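Local coordinates for protein putative short-chain dehydrogenase/reductase (Burkholderia xenovorans, PDB 5IZ4) that probably reduces 3-oxoacyl-[acyl-carrier-protein] substrates with NADPH, as a Rossmann-fold short-chain dehydrogenase/reductase, and binds ADP in its nucleotide pocket, at residues 127-132 / 177-182; 153-158 / 195-200. All blocks are in the same frame, centred on the assembly; numbering follows the deposited sequence.

Contact 1 (127-132 / 177-182); sequences VNLIGL and KGAVNT. With ADP (adenosine-5'-diphosphate), chain B.
Leu-129 and Val-180 meet where two helices run side by side, all the touching residues buried, axes 33° apart and 8.8 Å at closest approach. The packing centres on Leu-129. With its CG anti to the backbone N (chi1 -170°), CD2 lies against the 179-180 peptide, 3.6 Å from Ala-179 C and Val-180 N, beside Ala-179 CB and Val-180 CG2. Val-180 CG2 also makes a tight methyl-to-carbonyl approach, 3.2 Å from Asn-128 O, within the wider pi-type turn at 127-131. Leu-132 CD1 meets Val-180 CG1, the side chains crossing at about a right angle.

A water donates to Asn-128 O and accepts from Lys-177 NZ, 2.8 Å from each; NZ also bonds the backbone O of Val-158. Such a bridge recalls the proton relay of classical short-chain dehydrogenases, whose YxxxK motif fits Tyr-173 and Lys-177. The Asn-128 amide is pinned by Thr-104 N at OD1 and Ser-176 OG at ND2.

Val-127 CG1 lies over the ADP adenine, 3.8 Å from C5, while CG2 comes to 3.5 Å from N6. Helices 118-146 and 171-191 rest together on strand 153-158 through Asn-157, while Phe-121 and Ala-175 of a second subunit pack against Leu-129 and Ala-179.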
loop_
_atom_site.group_PDB
_atom_site.type_symbol
_atom_site.label_atom_id
_atom_site.label_comp_id
_atom_site.label_asym_id
_atom_site.label_seq_id
_atom_site.Cartn_x
_atom_site.Cartn_y
_atom_site.Cartn_z
ATOM N N VAL A 127 -21.872 -11.828 -7.753
ATOM C CA VAL A 127 -20.964 -12.768 -8.406
ATOM C C VAL A 127 -19.544 -12.584 -7.898
ATOM O O VAL A 127 -18.854 -13.551 -7.552
ATOM C CB VAL A 127 -21.007 -12.606 -9.934
ATOM C CG1 VAL A 127 -20.145 -13.683 -10.591
ATOM C CG2 VAL A 127 -22.446 -12.629 -10.465
ATOM N N ASN A 128 -19.076 -11.337 -7.864
ATOM C CA ASN A 128 -17.649 -11.108 -7.706
ATOM C C ASN A 128 -17.193 -11.315 -6.275
ATOM O O ASN A 128 -16.044 -11.718 -6.047
ATOM C CB ASN A 128 -17.290 -9.691 -8.172
ATOM C CG ASN A 128 -17.502 -9.497 -9.653
ATOM O OD1 ASN A 128 -17.932 -10.410 -10.359
ATOM N ND2 ASN A 128 -17.206 -8.301 -10.141
ATOM N N LEU A 129 -18.062 -11.052 -5.299
ATOM C CA LEU A 129 -17.657 -11.132 -3.905
ATOM C C LEU A 129 -18.407 -12.229 -3.170
ATOM O O LEU A 129 -17.771 -13.147 -2.642
ATOM C CB LEU A 129 -17.846 -9.768 -3.210
ATOM C CG LEU A 129 -17.257 -9.590 -1.805
ATOM C CD1 LEU A 129 -18.064 -10.338 -0.728
ATOM C CD2 LEU A 129 -15.785 -10.003 -1.782
ATOM N N ILE A 130 -19.742 -12.155 -3.105
ATOM C CA ILE A 130 -20.499 -13.182 -2.401
ATOM C C ILE A 130 -20.268 -14.539 -3.052
ATOM O O ILE A 130 -19.993 -15.533 -2.370
ATOM C CB ILE A 130 -21.996 -12.827 -2.361
ATOM C CG1 ILE A 130 -22.188 -11.531 -1.561
ATOM C CG2 ILE A 130 -22.778 -13.995 -1.758
ATOM C CD1 ILE A 130 -23.601 -10.996 -1.527
ATOM N N GLY A 131 -20.365 -14.595 -4.386
ATOM C CA GLY A 131 -20.183 -15.863 -5.075
ATOM C C GLY A 131 -18.789 -16.425 -4.883
ATOM O O GLY A 131 -18.610 -17.636 -4.711
ATOM N N LEU A 132 -17.785 -15.549 -4.891
ATOM C CA LEU A 132 -16.414 -15.985 -4.671
ATOM C C LEU A 132 -16.242 -16.538 -3.261
ATOM O O LEU A 132 -15.626 -17.594 -3.071
ATOM C CB LEU A 132 -15.475 -14.815 -4.939
ATOM C CG LEU A 132 -13.962 -15.024 -4.799
ATOM C CD1 LEU A 132 -13.209 -14.133 -5.791
ATOM C CD2 LEU A 132 -13.524 -14.736 -3.373
ATOM N N LYS A 177 -14.255 -5.381 -6.448
ATOM C CA LYS A 177 -12.908 -5.944 -6.473
ATOM C C LYS A 177 -12.071 -5.442 -5.299
ATOM O O LYS A 177 -11.191 -6.165 -4.804
ATOM C CB LYS A 177 -12.250 -5.630 -7.816
ATOM C CG LYS A 177 -12.936 -6.304 -9.002
ATOM C CD LYS A 177 -12.919 -7.831 -8.903
ATOM C CE LYS A 177 -13.329 -8.455 -10.238
ATOM N NZ LYS A 177 -13.218 -9.958 -10.246
ATOM N N GLY A 178 -12.341 -4.227 -4.813
ATOM C CA GLY A 178 -11.747 -3.827 -3.550
ATOM C C GLY A 178 -12.176 -4.743 -2.420
ATOM O O GLY A 178 -11.375 -5.098 -1.550
ATOM N N ALA A 179 -13.448 -5.148 -2.425
ATOM C CA ALA A 179 -13.920 -6.103 -1.429
ATOM C C ALA A 179 -13.224 -7.451 -1.587
ATOM O O ALA A 179 -12.892 -8.103 -0.589
ATOM C CB ALA A 179 -15.439 -6.264 -1.549
ATOM N N VAL A 180 -13.009 -7.894 -2.831
ATOM C CA VAL A 180 -12.301 -9.156 -3.051
ATOM C C VAL A 180 -10.898 -9.082 -2.455
ATOM O O VAL A 180 -10.425 -10.027 -1.809
ATOM C CB VAL A 180 -12.254 -9.510 -4.551
ATOM C CG1 VAL A 180 -11.287 -10.672 -4.793
ATOM C CG2 VAL A 180 -13.659 -9.881 -5.062
ATOM N N ASN A 181 -10.217 -7.953 -2.653
ATOM C CA ASN A 181 -8.870 -7.796 -2.107
ATOM C C ASN A 181 -8.869 -7.938 -0.586
ATOM O O ASN A 181 -8.044 -8.662 -0.018
ATOM C CB ASN A 181 -8.295 -6.447 -2.536
ATOM C CG ASN A 181 -8.089 -6.363 -4.037
ATOM O OD1 ASN A 181 -8.142 -7.374 -4.729
ATOM N ND2 ASN A 181 -7.827 -5.159 -4.543
ATOM N N THR A 182 -9.797 -7.258 0.094
ATOM C CA THR A 182 -9.860 -7.359 1.551
ATOM C C THR A 182 -10.297 -8.747 1.993
ATOM O O THR A 182 -9.779 -9.285 2.982
ATOM C CB THR A 182 -10.826 -6.312 2.103
ATOM O OG1 THR A 182 -10.378 -5.008 1.718
ATOM C CG2 THR A 182 -10.904 -6.397 3.619
HETATM P PB ADP B . -12.063 -12.728 -17.778
HETATM O O1B ADP B . -12.687 -12.929 -16.349
HETATM O O2B ADP B . -11.410 -13.980 -18.431
HETATM O O3B ADP B . -11.312 -11.384 -18.040
HETATM P PA ADP B . -14.790 -13.600 -18.811
HETATM O O1A ADP B . -16.212 -12.800 -18.756
HETATM O O2A ADP B . -14.721 -14.534 -20.059
HETATM O O3A ADP B . -13.660 -12.504 -18.624
HETATM O "O5'" ADP B . -14.991 -14.503 -17.438
HETATM C "C5'" ADP B . -16.162 -14.399 -16.612
HETATM C "C4'" ADP B . -16.716 -15.823 -16.538
HETATM O "O4'" ADP B . -17.598 -15.969 -15.355
HETATM C "C3'" ADP B . -17.580 -16.230 -17.759
HETATM O "O3'" ADP B . -17.434 -17.586 -18.071
HETATM C "C2'" ADP B . -19.000 -15.976 -17.183
HETATM O "O2'" ADP B . -19.898 -16.778 -17.953
HETATM C "C1'" ADP B . -18.834 -16.514 -15.774
HETATM N N9 ADP B . -19.920 -16.052 -14.885
HETATM C C8 ADP B . -20.628 -14.839 -14.899
HETATM N N7 ADP B . -21.529 -14.816 -13.945
HETATM C C5 ADP B . -21.424 -16.028 -13.292
HETATM C C6 ADP B . -22.108 -16.571 -12.219
HETATM N N6 ADP B . -23.096 -15.869 -11.612
HETATM N N1 ADP B . -21.781 -17.796 -11.793
HETATM C C2 ADP B . -20.805 -18.470 -12.424
HETATM N N3 ADP B . -20.107 -18.029 -13.455
HETATM C C4 ADP B . -20.432 -16.796 -13.871
HETATM O O HOH W 1 -14.316 -11.689 -8.292
#

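Contact 2 (153-158 / 195-200); sequences TSVVNV and IRVNAL
Val-155 and Val-197 lie side by side on two neighbouring parallel strands, pointing the same way, CG1 to CG1 at 4.0 Å. The pair illustrates how parallel strands are joined: Arg-196 and Asn-198 each use both N and O, giving to and taking from the odd-numbered residues opposite. Of the five bonds, Arg-196 N to Thr-153 O is almost straight at the hydrogen (176°), although the donor is tilted from the carbonyl plane. The CA-H groups add weaker contacts, the shortest from Ala-199 CA to Asn-157 O at 3.1 Å.

Arg-196 can be followed outward. Its CB lies 3.8 Å from Thr-153 O. The chain then runs out and bends at chi3 (-68°), which brings the guanidinium back so that Thr-153 O sits over one face. NE bonds Ser-152 OG, NH1 is held by the carbonyls of Leu-248 and Ile-255, and NH2 comes to 3.9 Å from Ser-154 CB. This buried cationic group is therefore gripped by several oxygens that fix its rotation.

Beside it a water links Ser-154 OG, Val-155 O and Asn-198 ND2, donating to the carbonyl and accepting from the amide. Ser-154 OG also bonds Thr-249 OG1, and Asn-198 OD1 accepts from Gln-258 N. Toward the C-terminal ends Leu-200 CG packs 3.7 Å from Val-156 CG1.

The face bearing Val-155, Asn-157 and Val-197 is covered by helices 118-146 and 171-191, and Leu-200 on the other face meets helix 238-250. Strand 97-100 continues the Rossmann sheet beyond 153-158, as strand 259-262 does beyond 195-202.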
loop_
_atom_site.group_PDB
_atom_site.type_symbol
_atom_site.label_atom_id
_atom_site.label_comp_id
_atom_site.label_asym_id
_atom_site.label_seq_id
_atom_site.Cartn_x
_atom_site.Cartn_y
_atom_site.Cartn_z
ATOM N N THR A 153 -2.576 -26.225 0.429
ATOM C CA THR A 153 -3.342 -26.075 -0.794
ATOM C C THR A 153 -3.548 -24.587 -1.094
ATOM O O THR A 153 -3.071 -23.709 -0.366
ATOM C CB THR A 153 -4.660 -26.838 -0.676
ATOM O OG1 THR A 153 -5.310 -26.456 0.541
ATOM C CG2 THR A 153 -4.393 -28.341 -0.646
ATOM N N SER A 154 -4.257 -24.286 -2.182
ATOM C CA SER A 154 -4.184 -22.951 -2.767
ATOM C C SER A 154 -5.545 -22.457 -3.235
ATOM O O SER A 154 -6.234 -23.157 -3.977
ATOM C CB SER A 154 -3.207 -22.950 -3.951
ATOM O OG SER A 154 -3.199 -21.690 -4.600
ATOM N N VAL A 155 -5.911 -21.241 -2.832
ATOM C CA VAL A 155 -7.051 -20.517 -3.397
ATOM C C VAL A 155 -6.510 -19.284 -4.114
ATOM O O VAL A 155 -5.742 -18.507 -3.532
ATOM C CB VAL A 155 -8.066 -20.121 -2.306
ATOM C CG1 VAL A 155 -9.222 -19.284 -2.884
ATOM C CG2 VAL A 155 -8.622 -21.384 -1.625
ATOM N N VAL A 156 -6.909 -19.095 -5.369
ATOM C CA VAL A 156 -6.494 -17.935 -6.159
ATOM C C VAL A 156 -7.747 -17.185 -6.591
ATOM O O VAL A 156 -8.606 -17.745 -7.288
ATOM C CB VAL A 156 -5.651 -18.337 -7.380
ATOM C CG1 VAL A 156 -5.316 -17.110 -8.246
ATOM C CG2 VAL A 156 -4.376 -19.069 -6.948
ATOM N N ASN A 157 -7.848 -15.924 -6.182
ATOM C CA ASN A 157 -8.988 -15.072 -6.503
ATOM C C ASN A 157 -8.602 -14.129 -7.631
ATOM O O ASN A 157 -7.607 -13.414 -7.523
ATOM C CB ASN A 157 -9.416 -14.263 -5.273
ATOM C CG ASN A 157 -9.870 -15.145 -4.135
ATOM O OD1 ASN A 157 -10.430 -16.218 -4.359
ATOM N ND2 ASN A 157 -9.626 -14.702 -2.903
ATOM N N VAL A 158 -9.383 -14.105 -8.702
ATOM C CA VAL A 158 -9.089 -13.190 -9.800
ATOM C C VAL A 158 -9.772 -11.871 -9.465
ATOM O O VAL A 158 -10.988 -11.723 -9.607
ATOM C CB VAL A 158 -9.534 -13.733 -11.156
ATOM C CG1 VAL A 158 -9.175 -12.709 -12.248
ATOM C CG2 VAL A 158 -8.860 -15.051 -11.423
ATOM N N ILE A 195 -4.196 -23.726 4.080
ATOM C CA ILE A 195 -4.623 -23.190 2.790
ATOM C C ILE A 195 -4.047 -21.789 2.642
ATOM O O ILE A 195 -4.164 -20.972 3.560
ATOM C CB ILE A 195 -6.160 -23.141 2.664
ATOM C CG1 ILE A 195 -6.780 -24.507 2.957
ATOM C CG2 ILE A 195 -6.553 -22.648 1.270
ATOM C CD1 ILE A 195 -8.313 -24.450 3.218
ATOM N N ARG A 196 -3.424 -21.517 1.499
ATOM C CA ARG A 196 -2.973 -20.180 1.144
ATOM C C ARG A 196 -4.014 -19.522 0.251
ATOM O O ARG A 196 -4.640 -20.191 -0.572
ATOM C CB ARG A 196 -1.625 -20.231 0.426
ATOM C CG ARG A 196 -0.501 -20.774 1.305
ATOM C CD ARG A 196 0.803 -20.900 0.519
ATOM N NE ARG A 196 0.715 -21.948 -0.493
ATOM C CZ ARG A 196 0.587 -21.717 -1.797
ATOM N NH1 ARG A 196 0.520 -20.472 -2.250
ATOM N NH2 ARG A 196 0.511 -22.734 -2.637
ATOM N N VAL A 197 -4.219 -18.220 0.433
ATOM C CA VAL A 197 -5.228 -17.487 -0.329
ATOM C C VAL A 197 -4.580 -16.225 -0.874
ATOM O O VAL A 197 -4.051 -15.411 -0.102
ATOM C CB VAL A 197 -6.463 -17.131 0.516
ATOM C CG1 VAL A 197 -7.584 -16.555 -0.388
ATOM C CG2 VAL A 197 -6.978 -18.352 1.290
ATOM N N ASN A 198 -4.643 -16.048 -2.194
ATOM C CA ASN A 198 -4.041 -14.897 -2.852
ATOM C C ASN A 198 -4.997 -14.383 -3.918
ATOM O O ASN A 198 -5.912 -15.087 -4.352
ATOM C CB ASN A 198 -2.691 -15.250 -3.485
ATOM C CG ASN A 198 -1.643 -15.616 -2.447
ATOM O OD1 ASN A 198 -1.160 -14.754 -1.703
ATOM N ND2 ASN A 198 -1.279 -16.898 -2.395
ATOM N N ALA A 199 -4.789 -13.134 -4.329
ATOM C CA ALA A 199 -5.582 -12.545 -5.396
ATOM C C ALA A 199 -4.658 -12.100 -6.519
ATOM O O ALA A 199 -3.475 -11.814 -6.292
ATOM C CB ALA A 199 -6.429 -11.351 -4.909
ATOM N N LEU A 200 -5.205 -12.069 -7.735
ATOM C CA LEU A 200 -4.496 -11.548 -8.901
ATOM C C LEU A 200 -5.192 -10.278 -9.367
ATOM O O LEU A 200 -6.420 -10.213 -9.376
ATOM C CB LEU A 200 -4.476 -12.564 -10.049
ATOM C CG LEU A 200 -4.017 -13.975 -9.706
ATOM C CD1 LEU A 200 -3.874 -14.844 -10.951
ATOM C CD2 LEU A 200 -2.719 -13.874 -8.985
HETATM O O HOH W 2 -2.914 -19.024 -3.680
#

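Overall arrangement
The two contacts lie with centres 13 Å apart and interlock along the chain, their segments coming in the order 127-132, 153-158, 177-182, 195-200. Helix 118-146 leads into strand 153-158, and helix 171-191 connects that strand to 195-202, a beta-alpha-beta crossover within the Rossmann fold. Contact 1 thus joins two helices on one face of the sheet, and contact 2 joins the strands beneath them. They touch directly, most plainly through the probable bond from Lys-177 to the end of strand 153-158. Strand end and helix together thereby position the lysine near the nucleotide pocket, consistent with a family active site.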